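Cytochrome P450 (Bacillus megaterium, PDB 5L92) binds the steroid corticosterone close to its haem and oxidises steroids, probably as a monooxygenase that draws on molecular oxygen. Local coordinates at residues A355-A358 with R359-A362; M145-A148 with D149-V153; D211-I214 with S215-Q219. One frame throughout, in Å; residues are numbered along the deposited sequence.

Contact 1 of 3, residues A355-A358 with R359-A362; sequences APLA and RIEA
Leu357 lies over one face of the Glu361 carboxylate, one helical turn away, and the two side chains cross obliquely. The branch carbon makes the nearest approach: Leu357 CG is 3.4 Å from Glu361 OE2, and both methyls of the leucine also touch that oxygen. Leu357 CG stands opposite its backbone nitrogen (chi1 178°), which carries the branch up along the helix, whereas the Glu361 chain, extended beyond CG, reaches back toward the preceding turn. On the way, Glu361 CG passes 3.4 Å from Leu357 O. The buried carboxylate is thus backed by hydrocarbon, and its other oxygen, OE1, is hydrogen-bonded to Thr247, which helps to fix the rotation of the group.

A second pair lies along another side of the helix. The long Arg359 chain reaches back past the preceding turn, with CG 3.4 Å from Ala355 O. Its guanidinium comes obliquely to the alanine methyl, NH1 lying 4.0 Å from Ala355 CB, while NH2 forms a salt bridge with Glu280. Ile360 brings CG2 to 3.4 Å from Leu357 O. Underneath, regular helical bonds hold the frame, among them Glu361 N to Leu357 O at 2.9 Å.

This is the opening of helix 355-372, the L helix that follows the haem-ligating cysteine in P450s. Ala358 touches the haem and helix 247-260, Leu357 and Glu361 face helix 141-151, and Ile360 turns to helix 112-125, so that the segment lies within the four-helix core of the P450 fold.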
ATOM      1  N   ALA A 355      -1.009  -8.949   2.581  1.00 27.05           N
ATOM      2  CA  ALA A 355      -2.432  -8.709   2.841  1.00 27.19           C
ATOM      3  C   ALA A 355      -2.894  -9.268   4.184  1.00 28.31           C
ATOM      4  O   ALA A 355      -3.648  -8.562   4.878  1.00 27.81           O
ATOM      5  CB  ALA A 355      -3.287  -9.297   1.736  1.00 27.54           C
ATOM      6  N   PRO A 356      -2.512 -10.499   4.597  1.00 29.17           N
ATOM      7  CA  PRO A 356      -2.940 -10.974   5.924  1.00 29.48           C
ATOM      8  C   PRO A 356      -2.455 -10.093   7.044  1.00 30.54           C
ATOM      9  O   PRO A 356      -3.236  -9.720   7.933  1.00 31.36           O
ATOM     10  CB  PRO A 356      -2.327 -12.386   6.010  1.00 32.81           C
ATOM     11  CG  PRO A 356      -2.186 -12.838   4.647  1.00 32.48           C
ATOM     12  CD  PRO A 356      -1.915 -11.597   3.798  1.00 29.51           C
ATOM     13  N   LEU A 357      -1.180  -9.722   7.007  1.00 30.18           N
ATOM     14  CA  LEU A 357      -0.642  -8.819   8.012  1.00 31.38           C
ATOM     15  C   LEU A 357      -1.399  -7.504   8.023  1.00 29.64           C
ATOM     16  O   LEU A 357      -1.754  -7.000   9.089  1.00 27.87           O
ATOM     17  CB  LEU A 357       0.848  -8.590   7.778  1.00 30.91           C
ATOM     18  CG  LEU A 357       1.521  -7.621   8.734  1.00 32.42           C
ATOM     19  CD1 LEU A 357       1.444  -8.157  10.156  1.00 34.67           C
ATOM     20  CD2 LEU A 357       2.979  -7.374   8.347  1.00 34.70           C
ATOM     21  N   ALA A 358      -1.638  -6.916   6.843  1.00 27.97           N
ATOM     22  CA  ALA A 358      -2.337  -5.631   6.795  1.00 27.63           C
ATOM     23  C   ALA A 358      -3.727  -5.738   7.440  1.00 27.44           C
ATOM     24  O   ALA A 358      -4.093  -4.924   8.285  1.00 26.22           O
ATOM     25  CB  ALA A 358      -2.428  -5.135   5.338  1.00 26.89           C
ATOM     26  N   ARG A 359      -4.483  -6.786   7.111  1.00 27.09           N
ATOM     27  CA  ARG A 359      -5.828  -6.936   7.687  1.00 27.82           C
ATOM     28  C   ARG A 359      -5.799  -7.068   9.207  1.00 29.20           C
ATOM     29  O   ARG A 359      -6.633  -6.463   9.904  1.00 28.11           O
ATOM     30  CB  ARG A 359      -6.513  -8.129   7.052  1.00 28.77           C
ATOM     31  CG  ARG A 359      -6.896  -7.824   5.629  1.00 28.25           C
ATOM     32  CD  ARG A 359      -7.216  -9.071   4.819  1.00 29.52           C
ATOM     33  NE  ARG A 359      -8.077  -8.706   3.690  1.00 29.30           N
ATOM     34  CZ  ARG A 359      -8.016  -9.246   2.475  1.00 28.90           C
ATOM     35  NH1 ARG A 359      -7.130 -10.194   2.216  1.00 30.77           N
ATOM     36  NH2 ARG A 359      -8.848  -8.831   1.511  1.00 28.63           N
ATOM     37  N   ILE A 360      -4.851  -7.846   9.746  1.00 30.06           N
ATOM     38  CA  ILE A 360      -4.805  -8.039  11.186  1.00 32.38           C
ATOM     39  C   ILE A 360      -4.274  -6.796  11.904  1.00 30.74           C
ATOM     40  O   ILE A 360      -4.793  -6.416  12.963  1.00 30.37           O
ATOM     41  CB  ILE A 360      -3.998  -9.312  11.526  1.00 37.19           C
ATOM     42  CG1 ILE A 360      -4.455  -9.878  12.851  1.00 45.84           C
ATOM     43  CG2 ILE A 360      -2.496  -9.061  11.641  1.00 39.57           C
ATOM     44  CD1 ILE A 360      -5.731 -10.686  12.725  1.00 59.16           C
ATOM     45  N   GLU A 361      -3.240  -6.142  11.367  1.00 29.36           N
ATOM     46  CA  GLU A 361      -2.839  -4.846  11.922  1.00 29.43           C
ATOM     47  C   GLU A 361      -4.024  -3.881  11.964  1.00 29.07           C
ATOM     48  O   GLU A 361      -4.262  -3.204  12.970  1.00 27.91           O
ATOM     49  CB  GLU A 361      -1.697  -4.219  11.095  1.00 29.06           C
ATOM     50  CG  GLU A 361      -0.285  -4.860  11.264  1.00 30.95           C
ATOM     51  CD  GLU A 361       0.738  -4.466  10.130  1.00 31.77           C
ATOM     52  OE1 GLU A 361       0.350  -3.968   9.026  1.00 29.93           O
ATOM     53  OE2 GLU A 361       1.953  -4.669  10.352  1.00 30.84           O
ATOM     54  N   ALA A 362      -4.751  -3.773  10.863  1.00 28.09           N
ATOM     55  CA  ALA A 362      -5.848  -2.804  10.791  1.00 28.64           C
ATOM     56  C   ALA A 362      -6.960  -3.128  11.793  1.00 29.52           C
ATOM     57  O   ALA A 362      -7.389  -2.265  12.567  1.00 29.00           O
ATOM     58  CB  ALA A 362      -6.392  -2.778   9.368  1.00 27.50           C
TER

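Contact 2 of 3, residues M145-A148 with D149-V153; sequences MVIA and DILGV
Ala148 O receives two backbone donors at once, Gly152 N at 2.9 Å and Val153 N at 3.0 Å, where helix 141-151 stops. The Val153 bond lies in the carbonyl plane, while the Gly152 donor is tilted 34° from it. This is a Schellman motif, resting on the Val153 N to Ala148 O bond: Gly152, with positive phi (85°), is the C-prime residue, and Gly152 N to Asp149 O is the long inner pair. The turn also folds Val153 back, bringing CG2 to 4.0 Å from Ala148 CB.

Before the cap, apolar side chains pair a turn apart, side by side and pointing the same way. Ile150 CG1 lies opposite the carbonyl carbon (chi1 -73°), which sends CD1 back to 3.8 Å from Val146 CG1. Ile147 CG1 meets Leu151 CD1 at 4.1 Å in the same fashion, and Ile147 lies near the haem. Asp149, on the exposed side, leans its CG to 3.5 Å from Met145 O.

Two carbonyls at this helix end have clear donors: Ala148 O takes two backbone N-H groups, and Gly152 O, just past the helix, is bound by Lys205 NZ. The same lysine also pairs with Asp212, so its charge is shared, and it may only partly offset the negative end of the helix dipole.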
ATOM      1  N   MET A 145       6.779  -0.524  13.256  1.00 30.25           N
ATOM      2  CA  MET A 145       7.292  -1.274  14.397  1.00 31.65           C
ATOM      3  C   MET A 145       7.143  -2.763  14.163  1.00 32.39           C
ATOM      4  O   MET A 145       8.034  -3.546  14.502  1.00 34.89           O
ATOM      5  CB  MET A 145       6.562  -0.868  15.684  1.00 32.70           C
ATOM      6  CG  MET A 145       6.895   0.509  16.185  1.00 35.88           C
ATOM      7  SD  MET A 145       5.657   1.106  17.359  1.00 43.82           S
ATOM      8  CE  MET A 145       6.580   2.256  18.328  1.00 48.07           C
ATOM      9  N   VAL A 146       6.026  -3.174  13.572  1.00 30.68           N
ATOM     10  CA  VAL A 146       5.877  -4.566  13.169  1.00 31.90           C
ATOM     11  C   VAL A 146       6.924  -4.927  12.118  1.00 32.55           C
ATOM     12  O   VAL A 146       7.627  -5.933  12.243  1.00 33.46           O
ATOM     13  CB  VAL A 146       4.452  -4.834  12.654  1.00 31.00           C
ATOM     14  CG1 VAL A 146       4.370  -6.225  12.090  1.00 32.28           C
ATOM     15  CG2 VAL A 146       3.438  -4.689  13.766  1.00 31.31           C
ATOM     16  N   ILE A 147       7.041  -4.109  11.060  1.00 30.88           N
ATOM     17  CA  ILE A 147       7.938  -4.460   9.956  1.00 31.47           C
ATOM     18  C   ILE A 147       9.397  -4.439  10.394  1.00 32.03           C
ATOM     19  O   ILE A 147      10.199  -5.216   9.894  1.00 31.61           O
ATOM     20  CB  ILE A 147       7.716  -3.539   8.733  1.00 31.63           C
ATOM     21  CG1 ILE A 147       8.140  -4.241   7.443  1.00 31.42           C
ATOM     22  CG2 ILE A 147       8.546  -2.238   8.844  1.00 31.05           C
ATOM     23  CD1 ILE A 147       7.276  -5.430   7.062  1.00 32.93           C
ATOM     24  N   ALA A 148       9.770  -3.540  11.304  1.00 31.29           N
ATOM     25  CA  ALA A 148      11.130  -3.530  11.826  1.00 32.97           C
ATOM     26  C   ALA A 148      11.419  -4.796  12.635  1.00 34.61           C
ATOM     27  O   ALA A 148      12.534  -5.333  12.577  1.00 35.49           O
ATOM     28  CB  ALA A 148      11.361  -2.287  12.676  1.00 32.73           C
ATOM     29  N   ASP A 149      10.421  -5.316  13.364  1.00 34.79           N
ATOM     30  CA  ASP A 149      10.603  -6.602  14.045  1.00 37.25           C
ATOM     31  C   ASP A 149      10.703  -7.755  13.054  1.00 36.42           C
ATOM     32  O   ASP A 149      11.497  -8.673  13.248  1.00 35.91           O
ATOM     33  CB  ASP A 149       9.457  -6.863  15.013  1.00 39.55           C
ATOM     34  CG  ASP A 149       9.621  -6.121  16.321  1.00 48.15           C
ATOM     35  OD1 ASP A 149      10.667  -5.463  16.521  1.00 48.13           O
ATOM     36  OD2 ASP A 149       8.704  -6.205  17.155  1.00 53.36           O
ATOM     37  N   ILE A 150       9.918  -7.716  11.978  1.00 34.47           N
ATOM     38  CA  ILE A 150       9.950  -8.783  10.977  1.00 34.28           C
ATOM     39  C   ILE A 150      11.291  -8.809  10.241  1.00 35.06           C
ATOM     40  O   ILE A 150      11.828  -9.885   9.957  1.00 35.08           O
ATOM     41  CB  ILE A 150       8.786  -8.617   9.979  1.00 35.14           C
ATOM     42  CG1 ILE A 150       7.449  -8.979  10.620  1.00 36.79           C
ATOM     43  CG2 ILE A 150       8.994  -9.494   8.723  1.00 34.92           C
ATOM     44  CD1 ILE A 150       6.256  -8.581   9.769  1.00 39.10           C
ATOM     45  N   LEU A 151      11.805  -7.635   9.846  1.00 33.63           N
ATOM     46  CA  LEU A 151      13.110  -7.574   9.182  1.00 35.49           C
ATOM     47  C   LEU A 151      14.268  -7.830  10.149  1.00 36.15           C
ATOM     48  O   LEU A 151      15.312  -8.346   9.739  1.00 37.17           O
ATOM     49  CB  LEU A 151      13.286  -6.220   8.494  1.00 35.24           C
ATOM     50  CG  LEU A 151      12.243  -5.982   7.403  1.00 35.08           C
ATOM     51  CD1 LEU A 151      12.156  -4.520   6.959  1.00 33.24           C
ATOM     52  CD2 LEU A 151      12.559  -6.876   6.233  1.00 34.31           C
ATOM     53  N   GLY A 152      14.101  -7.493  11.419  1.00 36.87           N
ATOM     54  CA  GLY A 152      15.170  -7.589  12.386  1.00 38.14           C
ATOM     55  C   GLY A 152      16.065  -6.372  12.394  1.00 38.23           C
ATOM     56  O   GLY A 152      17.267  -6.499  12.658  1.00 38.55           O
ATOM     57  N   VAL A 153      15.511  -5.187  12.127  1.00 36.69           N
ATOM     58  CA  VAL A 153      16.300  -3.957  12.093  1.00 36.05           C
ATOM     59  C   VAL A 153      15.877  -3.092  13.268  1.00 36.23           C
ATOM     60  O   VAL A 153      14.766  -3.264  13.791  1.00 36.00           O
ATOM     61  CB  VAL A 153      16.136  -3.198  10.758  1.00 37.53           C
ATOM     62  CG1 VAL A 153      16.465  -4.094   9.599  1.00 37.52           C
ATOM     63  CG2 VAL A 153      14.698  -2.626  10.589  1.00 40.97           C
TER

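Contact 3 of 3, residues D211-I214 with S215-Q219; sequences DDII and SVLLQ
Asp212 and Ser215 carry the polar part of the contact, with a single carboxylate oxygen holding two donors. Asp212 OD1 accepts Ser215 N at 2.8 Å, nearly straight (171°), and also the hydroxyl, Ser215 OG, at 2.9 Å from above the carboxylate plane. The aspartate CG sits between its own backbone N and carbonyl carbon (chi1 50°), the rotation that turns the carboxylate forward, toward the N-H of Ser215. Its OD2 forms a salt bridge with Lys205, while Ser215 OG is also hydrogen-bonded to Gly210 N, so both groups have more than one partner. The lysine and the helix start would probably stabilise the negative charge.

Among the backbone bonds, Leu217 N meets Ile213 O at 3.1 Å and makes a weak second bond to Ile214 O. Leu218 N to Ile214 O is straighter, at 3.0 Å. Against this backbone, Val216 CG2 settles 3.2 Å from Asp212 O.

Apolar contacts pair side chains one turn apart and pointing the same way. Ile213 CG1 touches Leu217 CD1 at 4.0 Å, and Ile214 CG2 touches Leu218 CD1 at the same separation.

The arrangement is an aspartate N-cap with serine at N3, opening helix 213-222, the H helix of the P450 fold.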
ATOM      1  N   ASP A 211      15.941 -14.078  14.677  1.00 47.77           N
ATOM      2  CA  ASP A 211      14.614 -14.581  14.337  1.00 47.92           C
ATOM      3  C   ASP A 211      13.891 -13.524  13.499  1.00 46.97           C
ATOM      4  O   ASP A 211      12.953 -12.849  13.937  1.00 47.20           O
ATOM      5  CB  ASP A 211      13.856 -14.916  15.615  1.00 50.14           C
ATOM      6  CG  ASP A 211      12.596 -15.698  15.365  1.00 53.72           C
ATOM      7  OD1 ASP A 211      12.476 -16.289  14.272  1.00 55.92           O
ATOM      8  OD2 ASP A 211      11.732 -15.737  16.278  1.00 53.72           O
ATOM      9  N   ASP A 212      14.357 -13.393  12.260  1.00 44.58           N
ATOM     10  CA  ASP A 212      13.838 -12.400  11.320  1.00 41.54           C
ATOM     11  C   ASP A 212      13.983 -12.942   9.906  1.00 38.69           C
ATOM     12  O   ASP A 212      14.700 -13.909   9.658  1.00 37.46           O
ATOM     13  CB  ASP A 212      14.560 -11.049  11.445  1.00 40.63           C
ATOM     14  CG  ASP A 212      16.092 -11.188  11.409  1.00 40.80           C
ATOM     15  OD1 ASP A 212      16.642 -11.510  10.337  1.00 39.30           O
ATOM     16  OD2 ASP A 212      16.738 -10.949  12.446  1.00 41.16           O
ATOM     17  N   ILE A 213      13.309 -12.294   8.963  1.00 36.92           N
ATOM     18  CA  ILE A 213      13.259 -12.854   7.626  1.00 35.46           C
ATOM     19  C   ILE A 213      14.525 -12.568   6.825  1.00 36.09           C
ATOM     20  O   ILE A 213      14.760 -13.220   5.806  1.00 35.90           O
ATOM     21  CB  ILE A 213      12.018 -12.353   6.873  1.00 34.92           C
ATOM     22  CG1 ILE A 213      11.870 -13.134   5.579  1.00 35.11           C
ATOM     23  CG2 ILE A 213      12.110 -10.868   6.607  1.00 36.66           C
ATOM     24  CD1 ILE A 213      10.502 -13.267   5.101  1.00 42.75           C
ATOM     25  N   ILE A 214      15.351 -11.613   7.231  1.00 35.70           N
ATOM     26  CA  ILE A 214      16.634 -11.459   6.560  1.00 36.90           C
ATOM     27  C   ILE A 214      17.537 -12.651   6.875  1.00 38.54           C
ATOM     28  O   ILE A 214      18.129 -13.251   5.971  1.00 39.33           O
ATOM     29  CB  ILE A 214      17.289 -10.128   6.956  1.00 38.03           C
ATOM     30  CG1 ILE A 214      16.437  -8.979   6.411  1.00 36.62           C
ATOM     31  CG2 ILE A 214      18.769 -10.062   6.446  1.00 38.69           C
ATOM     32  CD1 ILE A 214      17.020  -7.625   6.687  1.00 34.96           C
ATOM     33  N   SER A 215      17.651 -13.002   8.163  1.00 38.21           N
ATOM     34  CA  SER A 215      18.347 -14.222   8.570  1.00 40.12           C
ATOM     35  C   SER A 215      17.780 -15.429   7.849  1.00 40.73           C
ATOM     36  O   SER A 215      18.526 -16.269   7.345  1.00 41.32           O
ATOM     37  CB  SER A 215      18.226 -14.422  10.082  1.00 40.28           C
ATOM     38  OG  SER A 215      18.802 -13.343  10.805  1.00 41.08           O
ATOM     39  N   VAL A 216      16.452 -15.520   7.750  1.00 39.40           N
ATOM     40  CA  VAL A 216      15.881 -16.711   7.148  1.00 39.89           C
ATOM     41  C   VAL A 216      16.287 -16.821   5.690  1.00 41.19           C
ATOM     42  O   VAL A 216      16.472 -17.927   5.183  1.00 42.68           O
ATOM     43  CB  VAL A 216      14.355 -16.720   7.315  1.00 39.23           C
ATOM     44  CG1 VAL A 216      13.756 -17.846   6.499  1.00 39.16           C
ATOM     45  CG2 VAL A 216      14.001 -16.894   8.780  1.00 41.59           C
ATOM     46  N   LEU A 217      16.422 -15.697   4.981  1.00 39.96           N
ATOM     47  CA  LEU A 217      16.786 -15.780   3.572  1.00 40.77           C
ATOM     48  C   LEU A 217      18.272 -16.026   3.380  1.00 43.18           C
ATOM     49  O   LEU A 217      18.659 -16.676   2.407  1.00 43.60           O
ATOM     50  CB  LEU A 217      16.401 -14.502   2.849  1.00 39.16           C
ATOM     51  CG  LEU A 217      14.905 -14.286   2.756  1.00 37.23           C
ATOM     52  CD1 LEU A 217      14.649 -12.804   2.676  1.00 33.84           C
ATOM     53  CD2 LEU A 217      14.396 -15.035   1.547  1.00 41.12           C
ATOM     54  N   LEU A 218      19.102 -15.477   4.269  1.00 43.23           N
ATOM     55  CA  LEU A 218      20.523 -15.824   4.309  1.00 45.06           C
ATOM     56  C   LEU A 218      20.710 -17.317   4.565  1.00 46.80           C
ATOM     57  O   LEU A 218      21.493 -17.980   3.878  1.00 47.95           O
ATOM     58  CB  LEU A 218      21.225 -15.006   5.387  1.00 41.25           C
ATOM     59  CG  LEU A 218      21.277 -13.503   5.107  1.00 41.51           C
ATOM     60  CD1 LEU A 218      21.693 -12.745   6.362  1.00 42.80           C
ATOM     61  CD2 LEU A 218      22.235 -13.208   3.975  1.00 44.08           C
ATOM     62  N   GLN A 219      19.995 -17.861   5.556  1.00 46.55           N
ATOM     63  CA  GLN A 219      20.018 -19.303   5.781  1.00 49.55           C
ATOM     64  C   GLN A 219      19.633 -20.068   4.516  1.00 49.77           C
ATOM     65  O   GLN A 219      20.322 -21.014   4.119  1.00 50.45           O
ATOM     66  CB  GLN A 219      19.094 -19.664   6.953  1.00 51.84           C
ATOM     67  CG  GLN A 219      19.262 -21.092   7.510  1.00 59.03           C
ATOM     68  CD  GLN A 219      20.730 -21.453   7.750  1.00 65.49           C
ATOM     69  OE1 GLN A 219      21.359 -22.132   6.930  1.00 66.51           O
ATOM     70  NE2 GLN A 219      21.287 -20.979   8.865  1.00 66.80           N
TER

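How the contacts relate
Along the chain, contact 2 comes first, at the end of helix 141-151; contact 3 follows, opening helix 213-222, and contact 1 comes last, opening helix 355-372. Each is local and closes no long loop, and none nests in or crosses another. Their meeting is spatial. Contact 2 is the middle member: Ile150 O probably accepts a hydrogen bond from Ile213 N at 3.0 Å, joining the end of helix 141-151 to the start of helix 213-222, while the Ile150 side chain packs on contact 1, with Leu357 CD2 3.8 Å from Ile150 CD1. Contacts 1 and 3 do not touch, their nearest atoms being about 10 Å apart.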